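Side-chain contacts in putative uncharacterized protein (Ustilago maydis, PDB 4GNX), which is probably the smallest subunit of the single-stranded-DNA-binding replication protein A, contributing an OB-fold domain and a C-terminal helix that packs against the other two subunits: residues A[10-13]-A[14-18]; A[100-103]-A[104-108]. All blocks are in the same frame, centred on the assembly; numbering follows the deposited sequence.

Interaction 1 (A[10-13]-A[14-18])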
loop_
_atom_site.group_PDB
_atom_site.type_symbol
_atom_site.label_atom_id
_atom_site.label_comp_id
_atom_site.label_asym_id
_atom_site.label_seq_id
_atom_site.Cartn_x
_atom_site.Cartn_y
_atom_site.Cartn_z
ATOM N N SER A 10 -18.496 -4.531 -19.391
ATOM C CA SER A 10 -19.505 -4.631 -20.435
ATOM C C SER A 10 -19.172 -3.775 -21.676
ATOM O O SER A 10 -19.595 -4.084 -22.800
ATOM C CB SER A 10 -20.884 -4.274 -19.876
ATOM O OG SER A 10 -20.911 -2.985 -19.279
ATOM N N SER A 11 -18.393 -2.718 -21.478
ATOM C CA SER A 11 -18.134 -1.792 -22.552
ATOM C C SER A 11 -17.065 -2.328 -23.487
ATOM O O SER A 11 -16.920 -1.854 -24.597
ATOM C CB SER A 11 -17.733 -0.436 -22.002
ATOM O OG SER A 11 -16.332 -0.336 -22.012
ATOM N N MET A 12 -16.328 -3.325 -23.044
ATOM C CA MET A 12 -15.295 -3.924 -23.865
ATOM C C MET A 12 -15.805 -5.074 -24.727
ATOM O O MET A 12 -15.077 -5.604 -25.554
ATOM C CB MET A 12 -14.134 -4.383 -22.997
ATOM C CG MET A 12 -13.420 -3.217 -22.336
ATOM S SD MET A 12 -12.257 -3.635 -21.018
ATOM C CE MET A 12 -10.983 -4.543 -21.901
ATOM N N LEU A 13 -17.062 -5.455 -24.558
ATOM C CA LEU A 13 -17.604 -6.565 -25.339
ATOM C C LEU A 13 -17.354 -6.422 -26.832
ATOM O O LEU A 13 -16.840 -7.345 -27.442
ATOM C CB LEU A 13 -19.096 -6.754 -25.082
ATOM C CG LEU A 13 -19.430 -7.163 -23.649
ATOM C CD1 LEU A 13 -20.915 -7.007 -23.447
ATOM C CD2 LEU A 13 -19.003 -8.582 -23.327
ATOM N N GLY A 14 -17.687 -5.265 -27.403
ATOM C CA GLY A 14 -17.460 -4.996 -28.820
ATOM C C GLY A 14 -16.087 -5.396 -29.338
ATOM O O GLY A 14 -15.960 -5.849 -30.475
ATOM N N GLN A 15 -15.063 -5.255 -28.499
ATOM C CA GLN A 15 -13.684 -5.563 -28.900
ATOM C C GLN A 15 -13.352 -7.058 -28.936
ATOM O O GLN A 15 -12.234 -7.444 -29.307
ATOM C CB GLN A 15 -12.681 -4.871 -27.977
ATOM C CG GLN A 15 -12.917 -3.387 -27.758
ATOM C CD GLN A 15 -12.202 -2.864 -26.516
ATOM O OE1 GLN A 15 -11.027 -3.165 -26.281
ATOM N NE2 GLN A 15 -12.912 -2.073 -25.711
ATOM N N TYR A 16 -14.293 -7.897 -28.514
ATOM C CA TYR A 16 -14.032 -9.330 -28.481
ATOM C C TYR A 16 -15.143 -10.189 -29.103
ATOM O O TYR A 16 -15.397 -11.299 -28.664
ATOM C CB TYR A 16 -13.695 -9.798 -27.058
ATOM C CG TYR A 16 -12.483 -9.118 -26.436
ATOM C CD1 TYR A 16 -12.629 -7.969 -25.667
ATOM C CD2 TYR A 16 -11.201 -9.633 -26.609
ATOM C CE1 TYR A 16 -11.532 -7.343 -25.108
ATOM C CE2 TYR A 16 -10.102 -9.022 -26.055
ATOM C CZ TYR A 16 -10.275 -7.882 -25.302
ATOM O OH TYR A 16 -9.180 -7.270 -24.730
ATOM N N VAL A 17 -15.803 -9.708 -30.137
ATOM C CA VAL A 17 -16.797 -10.567 -30.742
ATOM C C VAL A 17 -16.144 -11.872 -31.230
ATOM O O VAL A 17 -15.104 -11.857 -31.901
ATOM C CB VAL A 17 -17.594 -9.845 -31.840
ATOM C CG1 VAL A 17 -18.525 -10.813 -32.524
ATOM C CG2 VAL A 17 -18.385 -8.700 -31.232
ATOM N N GLY A 18 -16.738 -12.994 -30.834
ATOM C CA GLY A 18 -16.231 -14.318 -31.173
ATOM C C GLY A 18 -15.075 -14.817 -30.319
ATOM O O GLY A 18 -14.487 -15.855 -30.607
#
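Gln-15 N donates to Met-12 O at 3.0 Å and Tyr-16 N to Leu-13 O at 2.8 Å, two successive i to i+3 bonds that wind residues 12-16 into a short 3-10 turn. The turn sits on the surface of the OB fold, between strands 7-8 and 20-31. The bond to Tyr-16 is the straighter, 164° at the hydrogen against 140° for the bond to Gln-15, and both donors lie well above the plane of the carbonyl they use. The Met-12 side chain meets Gln-15 at its base and Tyr-16 at its tip. The extended chain of Gln-15 comes back along the turn, the two side chains crossing at a slant, and Gln-15 NE2 reaches Met-12 CA (3.5 Å) and Met-12 CG (3.6 Å). The edge of the Tyr-16 ring meets the backbone oxygen of the methionine, with Tyr-16 CD1 3.4 Å from Met-12 O, which lies near the ring plane. Leu-13 is buried and packs inward on Ile-8 and Ser-72; Tyr-16 also leans on Ile-8 and on Pro-6, so the turn is seated on strand 7-8. Ahead of it, Ser-10 OG is hydrogen-bonded to Asp-41 OD1. The methionine chain runs straight through chi2 and bends at chi3 (65°), which carries Met-12 CE to 4.3 Å from Tyr-16 CE1.

Interaction 2 (A[100-103]-A[104-108]); sequences VQIS and AAFPN
Ile-102 and Phe-106, four residues apart across the end of helix 93-104, lie side by side and point the same way, with Ile-102 CG2 3.8 Å from both CD1 and CE1 of the Phe-106 ring. That methyl is the branch set opposite the backbone N (CG1 takes the place beside it, chi1 -72°), and it meets the ring along one side. The carbonyl oxygen Ile-102 O lies in the ring plane at its edge, facing the CD1 corner. Behind these side chains the backbone of helix 93-104 runs out. Ala-104 N still makes a regular i to i-4 bond, 3.0 Å to Val-100 O. Ala-105 N is shared weakly between Gln-101 O and Ile-102 O, and Phe-106 N turns to Ser-103 O, three residues back, at 3.2 Å. Phe-106 then takes the N-cap position of helix 107-110, making this a short break between two helices. Further out, Ser-103 OG is turned back along the helix (chi1 -53°) to bond Val-99 O, and it is also bonded by Arg-124 of a neighbouring subunit. The same subunit packs Leu-125 on Ile-102 and Val-128 on Phe-106; the third chain adds Ile-440 on Ile-102 and Met-444 on Phe-106. This fits the helical trimerisation core known for replication protein A. The chemistry suggests that the Ile-102 and Phe-106 pair contributes one apolar patch to the subunit interface, beside a buried serine hydroxyl bonded to a carbonyl and an arginine.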
loop_
_atom_site.group_PDB
_atom_site.type_symbol
_atom_site.label_atom_id
_atom_site.label_comp_id
_atom_site.label_asym_id
_atom_site.label_seq_id
_atom_site.Cartn_x
_atom_site.Cartn_y
_atom_site.Cartn_z
ATOM N N VAL A 100 -9.518 -4.025 -14.008
ATOM C CA VAL A 100 -9.793 -4.177 -15.438
ATOM C C VAL A 100 -8.985 -3.156 -16.229
ATOM O O VAL A 100 -8.184 -3.528 -17.094
ATOM C CB VAL A 100 -11.271 -4.034 -15.780
ATOM C CG1 VAL A 100 -11.441 -3.770 -17.279
ATOM C CG2 VAL A 100 -11.994 -5.292 -15.362
ATOM N N GLN A 101 -9.177 -1.886 -15.898
ATOM C CA GLN A 101 -8.497 -0.827 -16.570
ATOM C C GLN A 101 -6.983 -1.015 -16.547
ATOM O O GLN A 101 -6.322 -0.862 -17.587
ATOM C CB GLN A 101 -8.872 0.483 -15.918
ATOM C CG GLN A 101 -10.195 1.073 -16.352
ATOM C CD GLN A 101 -10.267 2.543 -15.951
ATOM O OE1 GLN A 101 -10.730 2.875 -14.847
ATOM N NE2 GLN A 101 -9.763 3.439 -16.827
ATOM N N ILE A 102 -6.431 -1.349 -15.373
ATOM C CA ILE A 102 -4.970 -1.456 -15.196
ATOM C C ILE A 102 -4.420 -2.638 -15.978
ATOM O O ILE A 102 -3.358 -2.540 -16.608
ATOM C CB ILE A 102 -4.568 -1.592 -13.715
ATOM C CG1 ILE A 102 -4.758 -0.267 -12.990
ATOM C CG2 ILE A 102 -3.104 -1.924 -13.588
ATOM C CD1 ILE A 102 -4.784 -0.358 -11.474
ATOM N N SER A 103 -5.150 -3.752 -15.933
ATOM C CA SER A 103 -4.767 -4.940 -16.692
ATOM C C SER A 103 -4.745 -4.656 -18.189
ATOM O O SER A 103 -3.862 -5.151 -18.891
ATOM C CB SER A 103 -5.679 -6.133 -16.400
ATOM O OG SER A 103 -5.774 -6.417 -15.003
ATOM N N ALA A 104 -5.685 -3.851 -18.679
ATOM C CA ALA A 104 -5.672 -3.457 -20.075
ATOM C C ALA A 104 -4.400 -2.667 -20.407
ATOM O O ALA A 104 -3.901 -2.731 -21.530
ATOM C CB ALA A 104 -6.929 -2.672 -20.410
ATOM N N ALA A 105 -3.857 -1.948 -19.424
ATOM C CA ALA A 105 -2.691 -1.102 -19.650
ATOM C C ALA A 105 -1.376 -1.816 -19.500
ATOM O O ALA A 105 -0.347 -1.184 -19.598
ATOM C CB ALA A 105 -2.719 0.080 -18.710
ATOM N N PHE A 106 -1.387 -3.115 -19.204
ATOM C CA PHE A 106 -0.118 -3.875 -19.037
ATOM C C PHE A 106 -0.114 -5.192 -19.795
ATOM O O PHE A 106 0.035 -6.248 -19.194
ATOM C CB PHE A 106 0.216 -4.103 -17.566
ATOM C CG PHE A 106 0.596 -2.849 -16.835
ATOM C CD1 PHE A 106 -0.376 -2.029 -16.261
ATOM C CD2 PHE A 106 1.924 -2.473 -16.726
ATOM C CE1 PHE A 106 -0.021 -0.862 -15.585
ATOM C CE2 PHE A 106 2.287 -1.314 -16.051
ATOM C CZ PHE A 106 1.318 -0.513 -15.469
ATOM N N PRO A 107 -0.261 -5.122 -21.134
ATOM C CA PRO A 107 -0.415 -6.335 -21.910
ATOM C C PRO A 107 0.799 -7.252 -21.784
ATOM O O PRO A 107 0.667 -8.457 -21.989
ATOM C CB PRO A 107 -0.585 -5.812 -23.344
ATOM C CG PRO A 107 0.077 -4.484 -23.337
ATOM C CD PRO A 107 -0.264 -3.927 -21.999
ATOM N N ASN A 108 1.960 -6.706 -21.439
ATOM C CA ASN A 108 3.151 -7.544 -21.182
ATOM C C ASN A 108 2.963 -8.538 -20.020
ATOM O O ASN A 108 3.606 -9.587 -19.982
ATOM C CB ASN A 108 4.415 -6.686 -20.993
ATOM C CG ASN A 108 4.187 -5.471 -20.076
ATOM O OD1 ASN A 108 3.036 -5.065 -19.810
ATOM N ND2 ASN A 108 5.290 -4.876 -19.587
#

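From the N terminus, the chain passes through strand 7-8 and reaches interaction 1, which closes one tight turn before strand 20-31 begins. The barrel strands follow, and only then does helix 93-104 lead to interaction 2, where its last turn closes and the chain bends into helix 107-110. The two contacts are in series, neither nested nor crossed, with centres about 16 Å apart. They nevertheless meet in space: Met-12 SD lies 3.8 Å from Val-100 CG1, and Val-100 also touches Asn-9. This packing joins the loop after strand 7-8 to helix 93-104, linking the OB fold to the element that faces the other subunits.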